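Local coordinates for periplasmic His/Glu/Gln/Arg/opine family-binding protein (Silicibacter pomeroyi, PDB 3I6V) that binds lysine in the cleft between its two lobes as a periplasmic solute-binding protein, probably serving an ABC transporter for amino acids, at residues A[93-98]-A[171-176]; A[13-18]-A[150-155]; A[7-12]-A[44-49]; A[65-70]-A[182-187]. All blocks are in the same frame, centred on the assembly; numbering follows the deposited sequence. Where two conformers were deposited one is given.

Interaction 1 (A[93-98]-A[171-176]); sequences ASSYVA and GDDVPL
S94 and V174 face each other as a hydrogen-bonded antiparallel pair and form the one firm bridge between two strands that splay apart beyond it. S94 N gives its hydrogen to V174 O, and V174 N returns one to S94 O, both at 2.7 Å. S94 O also receives a CA-H...O contact from D173 CA at 3.3 Å. Where the strands diverge, a water links the two backbones: it accepts from Y96 N at 2.8 Å and donates, weakly, to D172 O at 3.0 Å.

The polar side-chain link across the strands runs from S95 to D173. With OG anti to the carbonyl carbon (chi1 -52°), the S95 hydroxyl donates to D173 OD1 at 2.9 Å, coming from above the carboxylate plane, 52° out of it. The same oxygen forms a salt bridge with R153, so one carboxylate atom serves both an alcohol and a guanidinium group. The buried S94 OG, on the face it shares with V174, is hydrogen-bonded to Q117.

Van der Waals contacts are few. A93 CB lies against D173 CB at 3.8 Å, and the CD1 branch of L176 comes within 3.8 Å of S94 OG. V174 and L176 also rest on F150, while Y120 of helix 116-123 touches both Y96 and V174.

Strand 93-98 is the antiparallel member of this lobe's mixed sheet, lying between 148-152 on one flank and 168-170 with 172-175 on the other. An antiparallel strand entering immediately after the crossover from the first lobe is the signature of the type II periplasmic binding-protein fold.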
loop_
_atom_site.group_PDB
_atom_site.type_symbol
_atom_site.label_atom_id
_atom_site.label_comp_id
_atom_site.label_asym_id
_atom_site.label_seq_id
_atom_site.Cartn_x
_atom_site.Cartn_y
_atom_site.Cartn_z
ATOM N N ALA A 93 -6.112 -3.288 -8.887
ATOM C CA ALA A 93 -5.229 -3.246 -10.029
ATOM C C ALA A 93 -4.005 -2.360 -9.821
ATOM O O ALA A 93 -3.960 -1.523 -8.900
ATOM C CB ALA A 93 -6.006 -2.813 -11.278
ATOM N N SER A 94 -3.023 -2.561 -10.684
ATOM C CA SER A 94 -1.938 -1.613 -10.888
ATOM C C SER A 94 -2.145 -0.969 -12.260
ATOM O O SER A 94 -2.756 -1.591 -13.161
ATOM C CB SER A 94 -0.608 -2.330 -10.831
ATOM O OG SER A 94 -0.361 -2.812 -9.521
ATOM N N SER A 95 -1.652 0.258 -12.430
ATOM C CA SER A 95 -1.920 1.048 -13.642
ATOM C C SER A 95 -0.744 1.920 -13.989
ATOM O O SER A 95 0.110 2.203 -13.136
ATOM C CB SER A 95 -3.124 1.973 -13.448
ATOM O OG SER A 95 -4.250 1.274 -12.984
ATOM N N TYR A 96 -0.704 2.344 -15.253
ATOM C CA TYR A 96 0.295 3.289 -15.721
ATOM C C TYR A 96 -0.303 4.690 -15.714
ATOM O O TYR A 96 -1.466 4.885 -16.068
ATOM C CB TYR A 96 0.783 2.979 -17.131
ATOM C CG TYR A 96 1.524 1.678 -17.296
ATOM C CD1 TYR A 96 0.830 0.491 -17.562
ATOM C CD2 TYR A 96 2.913 1.633 -17.202
ATOM C CE1 TYR A 96 1.513 -0.732 -17.722
ATOM C CE2 TYR A 96 3.597 0.443 -17.368
ATOM C CZ TYR A 96 2.893 -0.727 -17.626
ATOM O OH TYR A 96 3.598 -1.880 -17.779
ATOM N N VAL A 97 0.520 5.651 -15.336
ATOM C CA VAL A 97 0.126 7.068 -15.400
ATOM C C VAL A 97 1.205 7.868 -16.097
ATOM O O VAL A 97 2.389 7.645 -15.881
ATOM C CB VAL A 97 -0.222 7.676 -14.013
ATOM C CG1 VAL A 97 -0.174 9.232 -14.064
ATOM C CG2 VAL A 97 -1.600 7.256 -13.614
ATOM N N ALA A 98 0.775 8.802 -16.956
ATOM C CA ALA A 98 1.702 9.565 -17.768
ATOM C C ALA A 98 1.212 11.021 -17.976
ATOM O O ALA A 98 0.106 11.382 -17.560
ATOM C CB ALA A 98 1.886 8.852 -19.139
ATOM N N GLY A 171 -2.763 2.958 -21.106
ATOM C CA GLY A 171 -2.624 1.495 -21.181
ATOM C C GLY A 171 -3.723 0.791 -20.407
ATOM O O GLY A 171 -4.787 1.352 -20.136
ATOM N N ASP A 172 -3.477 -0.456 -20.042
ATOM C CA ASP A 172 -4.512 -1.236 -19.375
ATOM C C ASP A 172 -4.087 -1.467 -17.944
ATOM O O ASP A 172 -2.906 -1.511 -17.675
ATOM C CB ASP A 172 -4.668 -2.586 -20.083
ATOM C CG ASP A 172 -4.984 -2.425 -21.571
ATOM O OD1 ASP A 172 -4.054 -2.584 -22.402
ATOM O OD2 ASP A 172 -6.147 -2.111 -21.896
ATOM N N ASP A 173 -5.053 -1.628 -17.057
ATOM C CA ASP A 173 -4.829 -2.127 -15.710
ATOM C C ASP A 173 -4.138 -3.516 -15.710
ATOM O O ASP A 173 -4.319 -4.303 -16.634
ATOM C CB ASP A 173 -6.170 -2.236 -14.984
ATOM C CG ASP A 173 -6.815 -0.865 -14.688
ATOM O OD1 ASP A 173 -6.147 0.200 -14.826
ATOM O OD2 ASP A 173 -8.008 -0.876 -14.298
ATOM N N VAL A 174 -3.361 -3.802 -14.661
ATOM C CA VAL A 174 -2.673 -5.091 -14.493
ATOM C C VAL A 174 -2.981 -5.607 -13.080
ATOM O O VAL A 174 -2.731 -4.906 -12.083
ATOM C CB VAL A 174 -1.138 -4.957 -14.677
ATOM C CG1 VAL A 174 -0.429 -6.327 -14.575
ATOM C CG2 VAL A 174 -0.784 -4.259 -15.997
ATOM N N PRO A 175 -3.513 -6.841 -12.965
ATOM C CA PRO A 175 -3.748 -7.357 -11.601
ATOM C C PRO A 175 -2.435 -7.856 -10.993
ATOM O O PRO A 175 -1.722 -8.626 -11.631
ATOM C CB PRO A 175 -4.748 -8.515 -11.816
ATOM C CG PRO A 175 -5.182 -8.419 -13.287
ATOM C CD PRO A 175 -3.990 -7.780 -13.993
ATOM N N LEU A 176 -2.081 -7.407 -9.787
ATOM C CA LEU A 176 -0.838 -7.869 -9.163
ATOM C C LEU A 176 -1.055 -8.076 -7.698
ATOM O O LEU A 176 -1.633 -7.194 -7.039
ATOM C CB LEU A 176 0.306 -6.839 -9.359
ATOM C CG LEU A 176 1.021 -6.715 -10.685
ATOM C CD1 LEU A 176 2.078 -5.564 -10.639
ATOM C CD2 LEU A 176 1.707 -8.068 -11.082
HETATM O O HOH W 1 -2.734 1.357 -16.943
#

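Interaction 2 (A[13-18]-A[150-155]); sequences GAYPPY and FADRDY. With LYS (lysine), chain B.
Y15 and Y155 form the aromatic centre where the two lobes meet: Y15 CE1 comes to 3.5 Å from Y155 CG, with the rings inclined at 34°. Y18 CD1 lies off-centre over one face of the Y15 ring, and over the middle of the opposite face sits the ammonium NZ of the bound lysine, 3.3 Å from Y15 CD1, a geometry suited to a cation-pi contact. Setting CG anti to the backbone nitrogen (chi1 -169°) swings Y15 into this place. At the margin, P16 O meets the edge of the Y155 ring, 3.2 Å from CD1; a cis peptide joins P16 to P17.

In this binding-protein fold the ligand lies between the lobes, and here the chain after strand 7-11, through short strand 14-15, reaches across to the N terminus of helix 153-162. D152 is the N-cap of that helix: its OD2 accepts from Y155 N at 3.1 Å, on the anti side of the carboxylate. Y18 OH, from the other lobe, donates to the same OD2; the modelled 2.4 Å is doubtfully short. Two waters add bridges, one linking Y15 OH with D152 N, the other donating to P16 O (2.7 Å) and Y155 O (2.8 Å).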
loop_
_atom_site.group_PDB
_atom_site.type_symbol
_atom_site.label_atom_id
_atom_site.label_comp_id
_atom_site.label_asym_id
_atom_site.label_seq_id
_atom_site.Cartn_x
_atom_site.Cartn_y
_atom_site.Cartn_z
ATOM N N GLY A 13 3.677 6.037 6.341
ATOM C CA GLY A 13 3.362 7.454 6.574
ATOM C C GLY A 13 3.559 8.329 5.341
ATOM O O GLY A 13 3.752 9.548 5.453
ATOM N N ALA A 14 3.484 7.726 4.159
ATOM C CA ALA A 14 3.728 8.456 2.920
ATOM C C ALA A 14 2.961 7.876 1.748
ATOM O O ALA A 14 3.398 7.959 0.608
ATOM C CB ALA A 14 5.253 8.522 2.621
ATOM N N TYR A 15 1.791 7.314 2.015
ATOM C CA TYR A 15 1.113 6.560 0.966
ATOM C C TYR A 15 -0.384 6.821 1.012
ATOM O O TYR A 15 -1.167 5.902 1.289
ATOM C CB TYR A 15 1.442 5.054 1.146
ATOM C CG TYR A 15 1.030 4.149 0.006
ATOM C CD1 TYR A 15 1.183 4.554 -1.344
ATOM C CD2 TYR A 15 0.499 2.878 0.269
ATOM C CE1 TYR A 15 0.828 3.693 -2.416
ATOM C CE2 TYR A 15 0.136 2.008 -0.799
ATOM C CZ TYR A 15 0.294 2.438 -2.129
ATOM O OH TYR A 15 -0.050 1.611 -3.156
ATOM N N PRO A 16 -0.803 8.101 0.761
ATOM C CA PRO A 16 -2.235 8.400 0.872
ATOM C C PRO A 16 -3.049 7.726 -0.256
ATOM O O PRO A 16 -2.560 7.554 -1.385
ATOM C CB PRO A 16 -2.288 9.957 0.766
ATOM C CG PRO A 16 -1.047 10.319 0.008
ATOM C CD PRO A 16 0.003 9.298 0.429
ATOM N N PRO A 17 -4.281 7.324 0.026
ATOM C CA PRO A 17 -5.026 7.478 1.233
ATOM C C PRO A 17 -4.871 6.289 2.214
ATOM O O PRO A 17 -5.537 6.287 3.253
ATOM C CB PRO A 17 -6.473 7.576 0.710
ATOM C CG PRO A 17 -6.484 6.752 -0.504
ATOM C CD PRO A 17 -5.089 6.700 -1.037
ATOM N N TYR A 18 -4.022 5.301 1.890
ATOM C CA TYR A 18 -3.792 4.180 2.818
ATOM C C TYR A 18 -3.239 4.662 4.162
ATOM O O TYR A 18 -3.796 4.365 5.227
ATOM C CB TYR A 18 -2.766 3.192 2.220
ATOM C CG TYR A 18 -3.195 2.562 0.928
ATOM C CD1 TYR A 18 -2.891 3.167 -0.298
ATOM C CD2 TYR A 18 -3.896 1.349 0.923
ATOM C CE1 TYR A 18 -3.283 2.576 -1.532
ATOM C CE2 TYR A 18 -4.298 0.727 -0.305
ATOM C CZ TYR A 18 -3.973 1.343 -1.514
ATOM O OH TYR A 18 -4.346 0.755 -2.709
ATOM N N PHE A 150 4.330 3.278 -12.880
ATOM C CA PHE A 150 3.467 2.100 -12.700
ATOM C C PHE A 150 3.291 1.883 -11.200
ATOM O O PHE A 150 4.266 1.684 -10.485
ATOM C CB PHE A 150 4.139 0.890 -13.363
ATOM C CG PHE A 150 3.295 -0.368 -13.379
ATOM C CD1 PHE A 150 2.084 -0.409 -14.083
ATOM C CD2 PHE A 150 3.738 -1.517 -12.712
ATOM C CE1 PHE A 150 1.315 -1.589 -14.110
ATOM C CE2 PHE A 150 3.003 -2.700 -12.726
ATOM C CZ PHE A 150 1.782 -2.744 -13.429
ATOM N N ALA A 151 2.047 1.928 -10.732
ATOM C CA ALA A 151 1.765 1.938 -9.306
ATOM C C ALA A 151 0.380 1.433 -9.047
ATOM O O ALA A 151 -0.381 1.159 -9.970
ATOM C CB ALA A 151 1.898 3.413 -8.738
ATOM N N ASP A 152 0.034 1.349 -7.775
ATOM C CA ASP A 152 -1.275 0.894 -7.365
ATOM C C ASP A 152 -2.330 1.870 -7.861
ATOM O O ASP A 152 -2.156 3.117 -7.723
ATOM C CB ASP A 152 -1.296 0.841 -5.859
ATOM C CG ASP A 152 -2.587 0.378 -5.322
ATOM O OD1 ASP A 152 -2.812 -0.856 -5.293
ATOM O OD2 ASP A 152 -3.359 1.264 -4.872
ATOM N N ARG A 153 -3.403 1.321 -8.439
ATOM C CA ARG A 153 -4.444 2.124 -9.045
ATOM C C ARG A 153 -5.126 3.006 -7.993
ATOM O O ARG A 153 -5.448 4.171 -8.274
ATOM C CB ARG A 153 -5.501 1.271 -9.763
ATOM C CG ARG A 153 -6.542 2.144 -10.521
ATOM C CD ARG A 153 -7.560 1.336 -11.368
ATOM N NE ARG A 153 -8.530 2.288 -11.882
ATOM C CZ ARG A 153 -8.371 2.998 -12.996
ATOM N NH1 ARG A 153 -7.304 2.833 -13.778
ATOM N NH2 ARG A 153 -9.311 3.857 -13.347
ATOM N N ASP A 154 -5.364 2.474 -6.800
ATOM C CA ASP A 154 -6.026 3.287 -5.803
ATOM C C ASP A 154 -5.182 4.441 -5.267
ATOM O O ASP A 154 -5.740 5.453 -4.805
ATOM C CB ASP A 154 -6.630 2.438 -4.698
ATOM C CG ASP A 154 -7.823 1.625 -5.201
ATOM O OD1 ASP A 154 -8.175 1.750 -6.396
ATOM O OD2 ASP A 154 -8.388 0.863 -4.416
ATOM N N TYR A 155 -3.857 4.296 -5.348
ATOM C CA TYR A 155 -2.960 5.382 -5.015
ATOM C C TYR A 155 -3.059 6.445 -6.137
ATOM O O TYR A 155 -3.133 7.675 -5.870
ATOM C CB TYR A 155 -1.522 4.865 -4.872
ATOM C CG TYR A 155 -0.480 5.970 -4.762
ATOM C CD1 TYR A 155 -0.415 6.804 -3.632
ATOM C CD2 TYR A 155 0.435 6.178 -5.788
ATOM C CE1 TYR A 155 0.564 7.825 -3.540
ATOM C CE2 TYR A 155 1.393 7.166 -5.712
ATOM C CZ TYR A 155 1.446 7.999 -4.609
ATOM O OH TYR A 155 2.401 8.988 -4.620
HETATM N N LYS B . 0.811 -3.058 -2.824
HETATM C CA LYS B . 2.124 -2.865 -3.524
HETATM C C LYS B . 3.195 -3.747 -2.923
HETATM O O LYS B . 2.939 -4.369 -1.883
HETATM C CB LYS B . 2.560 -1.380 -3.457
HETATM C CG LYS B . 2.911 -0.870 -2.059
HETATM C CD LYS B . 3.259 0.658 -2.119
HETATM C CE LYS B . 3.713 1.242 -0.731
HETATM N NZ LYS B . 3.931 2.773 -0.843
HETATM O OXT LYS B . 4.339 -3.831 -3.456
HETATM O O HOH W 2 1.747 2.022 -5.336
HETATM O O HOH W 3 -3.029 9.107 -3.519
#

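Interaction 3 (A[7-12]-A[44-49]); sequences VRMGTE and LTCEWV. With LYS (lysine), chain B.
M9 and W48 sit side by side in a parallel strand pair, strands 7-11 and 46-49, which helix 30-42 connects in a beta-alpha-beta crossover. This is the opening unit of the first lobe of the type II binding-protein fold, and 7-11 is the central strand of its parallel sheet, with 67-68 on the other flank.

The backbone supplies five hydrogen bonds in regular alternation. V7 N, M9 N and T11 N donate to T45 O, E47 O and V49 O, while E47 N and V49 N donate to V7 O and M9 O. The two M9 bonds are 2.8 Å each, from M9 N to E47 O and from V49 N to M9 O.

Apolar contact gathers on the face of V7, M9, C46 and W48. M9 CB lies over the six-membered ring of W48, 3.7 Å from its centroid and 15° off the normal, a CH-pi contact. C46 CB packs against M9 CG at 3.8 Å. Helix 30-42 covers part of this face, and its D36 accepts from W48 NE1.

The other face carries R8 and E47 beside V49, whose CG2 touches R8 CB. R8 and E47 run alongside, pointing the same way; their closest side-chain approach is R8 CG to E47 OE2, 3.7 Å, with no contact between the charged atoms, and the guanidinium group instead pairs with D66. Past the strand end, the extended E12 chain carries OE1 to the bound lysine, whose NZ donates to it at 2.7 Å.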
loop_
_atom_site.group_PDB
_atom_site.type_symbol
_atom_site.label_atom_id
_atom_site.label_comp_id
_atom_site.label_asym_id
_atom_site.label_seq_id
_atom_site.Cartn_x
_atom_site.Cartn_y
_atom_site.Cartn_z
ATOM N N VAL A 7 1.018 -2.949 21.311
ATOM C CA VAL A 7 1.500 -3.370 20.001
ATOM C C VAL A 7 1.972 -2.147 19.217
ATOM O O VAL A 7 1.247 -1.163 19.067
ATOM C CB VAL A 7 0.445 -4.184 19.203
ATOM C CG1 VAL A 7 -0.811 -3.376 18.966
ATOM C CG2 VAL A 7 1.030 -4.676 17.871
ATOM N N ARG A 8 3.199 -2.207 18.730
ATOM C CA ARG A 8 3.730 -1.132 17.915
ATOM C C ARG A 8 3.336 -1.388 16.438
ATOM O O ARG A 8 3.764 -2.388 15.832
ATOM C CB ARG A 8 5.232 -1.047 18.137
ATOM C CG ARG A 8 5.614 -0.449 19.553
ATOM C CD ARG A 8 7.101 -0.684 19.811
ATOM N NE ARG A 8 7.330 -2.125 19.628
ATOM C CZ ARG A 8 8.510 -2.711 19.440
ATOM N NH1 ARG A 8 8.556 -4.026 19.251
ATOM N NH2 ARG A 8 9.633 -1.993 19.440
ATOM N N MET A 9 2.451 -0.543 15.916
ATOM C CA MET A 9 1.945 -0.658 14.549
ATOM C C MET A 9 2.853 0.145 13.622
ATOM O O MET A 9 2.930 1.374 13.750
ATOM C CB MET A 9 0.487 -0.159 14.472
ATOM C CG MET A 9 -0.447 -0.877 15.484
ATOM S SD MET A 9 -1.043 -2.543 15.021
ATOM C CE MET A 9 -2.185 -2.103 13.780
ATOM N N GLY A 10 3.564 -0.542 12.725
ATOM C CA GLY A 10 4.476 0.109 11.785
ATOM C C GLY A 10 3.802 0.451 10.452
ATOM O O GLY A 10 3.125 -0.394 9.848
ATOM N N THR A 11 4.007 1.685 9.981
ATOM C CA THR A 11 3.491 2.131 8.711
ATOM C C THR A 11 4.492 3.063 8.035
ATOM O O THR A 11 5.466 3.536 8.684
ATOM C CB THR A 11 2.072 2.757 8.833
ATOM O OG1 THR A 11 1.474 2.831 7.530
ATOM C CG2 THR A 11 2.085 4.163 9.492
ATOM N N GLU A 12 4.269 3.298 6.733
ATOM C CA GLU A 12 5.166 4.117 5.939
ATOM C C GLU A 12 4.934 5.627 6.205
ATOM O O GLU A 12 5.879 6.388 6.224
ATOM C CB GLU A 12 4.961 3.836 4.449
ATOM C CG GLU A 12 5.965 4.509 3.537
ATOM C CD GLU A 12 5.725 4.231 2.028
ATOM O OE1 GLU A 12 4.677 3.652 1.642
ATOM O OE2 GLU A 12 6.591 4.619 1.225
ATOM N N LEU A 44 -6.230 -4.864 22.327
ATOM C CA LEU A 44 -4.833 -4.453 22.409
ATOM C C LEU A 44 -4.735 -2.927 22.441
ATOM O O LEU A 44 -5.543 -2.244 21.855
ATOM C CB LEU A 44 -4.060 -5.005 21.195
ATOM C CG LEU A 44 -4.073 -6.545 21.050
ATOM C CD1 LEU A 44 -3.751 -6.906 19.635
ATOM C CD2 LEU A 44 -3.069 -7.165 22.009
ATOM N N THR A 45 -3.726 -2.387 23.086
ATOM C CA THR A 45 -3.513 -0.946 22.977
ATOM C C THR A 45 -2.381 -0.749 21.972
ATOM O O THR A 45 -1.418 -1.531 21.923
ATOM C CB THR A 45 -3.142 -0.328 24.330
ATOM O OG1 THR A 45 -1.983 -1.005 24.819
ATOM C CG2 THR A 45 -4.274 -0.515 25.338
ATOM N N CYS A 46 -2.492 0.267 21.141
ATOM C CA CYS A 46 -1.457 0.437 20.162
ATOM C C CYS A 46 -0.764 1.781 20.164
ATOM O O CYS A 46 -1.278 2.774 20.673
ATOM C CB CYS A 46 -1.965 0.091 18.775
ATOM S SG CYS A 46 -3.145 1.224 18.098
ATOM N N GLU A 47 0.419 1.767 19.577
ATOM C CA GLU A 47 1.233 2.929 19.408
ATOM C C GLU A 47 1.708 2.869 17.943
ATOM O O GLU A 47 2.063 1.799 17.431
ATOM C CB GLU A 47 2.375 2.835 20.418
ATOM C CG GLU A 47 3.705 3.378 19.989
ATOM C CD GLU A 47 4.817 3.041 20.985
ATOM O OE1 GLU A 47 4.487 2.705 22.144
ATOM O OE2 GLU A 47 6.022 3.091 20.596
ATOM N N TRP A 48 1.667 3.994 17.261
ATOM C CA TRP A 48 2.010 4.044 15.843
ATOM C C TRP A 48 3.462 4.402 15.616
ATOM O O TRP A 48 3.990 5.307 16.277
ATOM C CB TRP A 48 1.084 5.006 15.124
ATOM C CG TRP A 48 -0.254 4.434 15.006
ATOM C CD1 TRP A 48 -1.300 4.573 15.888
ATOM C CD2 TRP A 48 -0.708 3.572 13.970
ATOM N NE1 TRP A 48 -2.394 3.860 15.438
ATOM C CE2 TRP A 48 -2.053 3.229 14.265
ATOM C CE3 TRP A 48 -0.113 3.055 12.822
ATOM C CZ2 TRP A 48 -2.818 2.405 13.435
ATOM C CZ3 TRP A 48 -0.878 2.244 11.988
ATOM C CH2 TRP A 48 -2.213 1.920 12.306
ATOM N N VAL A 49 4.114 3.688 14.697
ATOM C CA VAL A 49 5.537 3.913 14.385
ATOM C C VAL A 49 5.670 4.126 12.881
ATOM O O VAL A 49 5.091 3.365 12.089
ATOM C CB VAL A 49 6.464 2.756 14.866
ATOM C CG1 VAL A 49 7.973 3.085 14.618
ATOM C CG2 VAL A 49 6.240 2.479 16.359
HETATM N N LYS B . 0.811 -3.058 -2.824
HETATM C CA LYS B . 2.124 -2.865 -3.524
HETATM C C LYS B . 3.195 -3.747 -2.923
HETATM O O LYS B . 2.939 -4.369 -1.883
HETATM C CB LYS B . 2.560 -1.380 -3.457
HETATM C CG LYS B . 2.911 -0.870 -2.059
HETATM C CD LYS B . 3.259 0.658 -2.119
HETATM C CE LYS B . 3.713 1.242 -0.731
HETATM N NZ LYS B . 3.931 2.773 -0.843
HETATM O OXT LYS B . 4.339 -3.831 -3.456
#

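Interaction 4 (A[65-70]-A[182-187]); sequences YDTIIA and MGLRES. With NA (sodium ion), chain C.
R185 bends at chi3 (-70°), which turns its guanidinium edge to Y65 and D66, while D66 CG, anti to its carbonyl carbon (chi1 -53°), brings a carboxylate oxygen to meet it. R185 NH1 donates to Y65 O and NH2 to D66 OD1, each at 2.8 Å and both close to the guanidinium plane. The second bond is a salt bridge, though the two flat groups stand 82° apart. Both ends have further partners: D66 OD1 also pairs with R8, and R185 with D188 and L60 O. A water over the guanidinium face donates to D66 O (2.6 Å) and accepts from R185 N.

Next along, I68 and G183 form a single antiparallel bridge, I68 N to G183 O at 2.7 Å and G183 N to I68 O at 2.9 Å. This joins strand 180-184, which returns from the second lobe, antiparallel to the edge of the first lobe's parallel sheet, as in type II binding proteins.

On one flank M182 CE reaches T67 CB at 3.8 Å, and L184 CD2 lies alongside T67 CG2. F195 of helix 189-204 touches both T67 and M182. Past the strand, E186 OE2 binds the sodium ion at 2.4 Å, together with the backbone O of D79 and I82 and with D83 OD1.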
loop_
_atom_site.group_PDB
_atom_site.type_symbol
_atom_site.label_atom_id
_atom_site.label_comp_id
_atom_site.label_asym_id
_atom_site.label_seq_id
_atom_site.Cartn_x
_atom_site.Cartn_y
_atom_site.Cartn_z
ATOM N N TYR A 65 9.187 -2.576 15.655
ATOM C CA TYR A 65 7.747 -2.498 15.851
ATOM C C TYR A 65 7.230 -3.919 15.614
ATOM O O TYR A 65 8.032 -4.830 15.346
ATOM C CB TYR A 65 7.066 -1.482 14.894
ATOM C CG TYR A 65 7.730 -1.434 13.549
ATOM C CD1 TYR A 65 8.815 -0.579 13.326
ATOM C CD2 TYR A 65 7.316 -2.278 12.502
ATOM C CE1 TYR A 65 9.475 -0.547 12.095
ATOM C CE2 TYR A 65 7.978 -2.248 11.239
ATOM C CZ TYR A 65 9.049 -1.386 11.055
ATOM O OH TYR A 65 9.733 -1.322 9.867
ATOM N N ASP A 66 5.916 -4.102 15.698
ATOM C CA ASP A 66 5.363 -5.459 15.731
ATOM C C ASP A 66 4.492 -5.849 14.555
ATOM O O ASP A 66 4.205 -7.043 14.387
ATOM C CB ASP A 66 4.586 -5.682 17.036
ATOM C CG ASP A 66 5.430 -5.344 18.262
ATOM O OD1 ASP A 66 6.556 -5.876 18.391
ATOM O OD2 ASP A 66 4.988 -4.490 19.061
ATOM N N THR A 67 4.024 -4.879 13.786
ATOM C CA THR A 67 3.231 -5.181 12.600
ATOM C C THR A 67 3.606 -4.240 11.463
ATOM O O THR A 67 4.159 -3.146 11.706
ATOM C CB THR A 67 1.702 -5.023 12.840
ATOM O OG1 THR A 67 1.386 -3.618 12.929
ATOM C CG2 THR A 67 1.237 -5.721 14.110
ATOM N N ILE A 68 3.310 -4.653 10.234
ATOM C CA ILE A 68 3.341 -3.730 9.093
ATOM C C ILE A 68 1.915 -3.572 8.593
ATOM O O ILE A 68 1.282 -4.567 8.263
ATOM C CB ILE A 68 4.246 -4.250 7.963
ATOM C CG1 ILE A 68 5.700 -4.299 8.442
ATOM C CG2 ILE A 68 4.122 -3.367 6.700
ATOM C CD1 ILE A 68 6.628 -5.023 7.439
ATOM N N ILE A 69 1.392 -2.342 8.604
ATOM C CA ILE A 69 0.089 -2.070 8.031
ATOM C C ILE A 69 0.314 -0.831 7.145
ATOM O O ILE A 69 0.331 0.311 7.628
ATOM C CB ILE A 69 -1.006 -1.905 9.121
ATOM C CG1 ILE A 69 -2.397 -1.699 8.504
ATOM C CG2 ILE A 69 -0.622 -0.804 10.176
ATOM C CD1 ILE A 69 -3.540 -1.653 9.581
ATOM N N ALA A 70 0.589 -1.076 5.865
ATOM C CA ALA A 70 1.248 -0.075 5.017
ATOM C C ALA A 70 0.990 -0.379 3.547
ATOM O O ALA A 70 1.911 -0.333 2.724
ATOM C CB ALA A 70 2.796 -0.055 5.306
ATOM N N MET A 182 -1.739 -7.406 6.681
ATOM C CA MET A 182 -0.760 -6.957 7.689
ATOM C C MET A 182 0.352 -7.955 7.739
ATOM O O MET A 182 0.102 -9.191 7.699
ATOM C CB MET A 182 -1.376 -6.882 9.116
ATOM C CG MET A 182 -2.518 -5.861 9.308
ATOM S SD MET A 182 -3.344 -5.860 10.966
ATOM C CE MET A 182 -1.836 -5.920 11.929
ATOM N N GLY A 183 1.564 -7.447 7.890
ATOM C CA GLY A 183 2.739 -8.288 8.017
ATOM C C GLY A 183 3.165 -8.355 9.477
ATOM O O GLY A 183 3.068 -7.371 10.206
ATOM N N LEU A 184 3.601 -9.529 9.919
ATOM C CA LEU A 184 4.141 -9.717 11.267
ATOM C C LEU A 184 5.322 -10.663 11.223
ATOM O O LEU A 184 5.484 -11.398 10.243
ATOM C CB LEU A 184 3.101 -10.347 12.201
ATOM C CG LEU A 184 1.870 -9.475 12.482
ATOM C CD1 LEU A 184 0.756 -9.876 11.517
ATOM C CD2 LEU A 184 1.446 -9.701 13.927
ATOM N N ARG A 185 6.095 -10.709 12.309
ATOM C CA ARG A 185 7.222 -11.641 12.357
ATOM C C ARG A 185 6.667 -13.063 12.325
ATOM O O ARG A 185 5.557 -13.316 12.825
ATOM C CB ARG A 185 8.081 -11.470 13.624
ATOM C CG ARG A 185 8.992 -10.186 13.648
ATOM C CD ARG A 185 9.751 -10.096 15.021
ATOM N NE ARG A 185 8.813 -9.778 16.122
ATOM C CZ ARG A 185 8.341 -8.549 16.365
ATOM N NH1 ARG A 185 8.722 -7.517 15.598
ATOM N NH2 ARG A 185 7.481 -8.349 17.360
ATOM N N GLU A 186 7.443 -13.983 11.757
ATOM C CA GLU A 186 7.006 -15.395 11.683
ATOM C C GLU A 186 6.915 -16.082 13.046
ATOM O O GLU A 186 6.275 -17.123 13.163
ATOM C CB GLU A 186 7.923 -16.189 10.741
ATOM C CG GLU A 186 7.836 -15.607 9.306
ATOM C CD GLU A 186 8.820 -16.234 8.319
ATOM O OE1 GLU A 186 9.965 -16.602 8.688
ATOM O OE2 GLU A 186 8.436 -16.325 7.148
ATOM N N SER A 187 7.545 -15.491 14.069
ATOM C CA SER A 187 7.485 -16.044 15.416
ATOM C C SER A 187 6.312 -15.408 16.188
ATOM O O SER A 187 6.124 -15.637 17.402
ATOM C CB SER A 187 8.815 -15.791 16.133
ATOM O OG SER A 187 9.090 -14.391 16.076
HETATM NA NA NA C . 6.334 -16.520 6.024
HETATM O O HOH W 4 5.528 -9.272 14.690
#

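Overall arrangement
From the N terminus, interaction 3 is the first to close, when 44-49 returns beside 7-12. Interaction 2 has already opened at 13-18, inside that loop, and stays open until 150-155, so it crosses each of the other three. Next 65-70 opens interaction 4 and 93-98 opens interaction 1; 171-176 closes the latter and 182-187 the former, which places interaction 1 wholly within the longer loop. Interactions 3 and 4 share the first lobe's sheet, their centres about 10 Å apart. Interaction 1 belongs to the second lobe, about 31 Å from interaction 3 between centres. Interaction 2 links the lobes beside the bound lysine and adjoins interaction 1 through neighbouring strands.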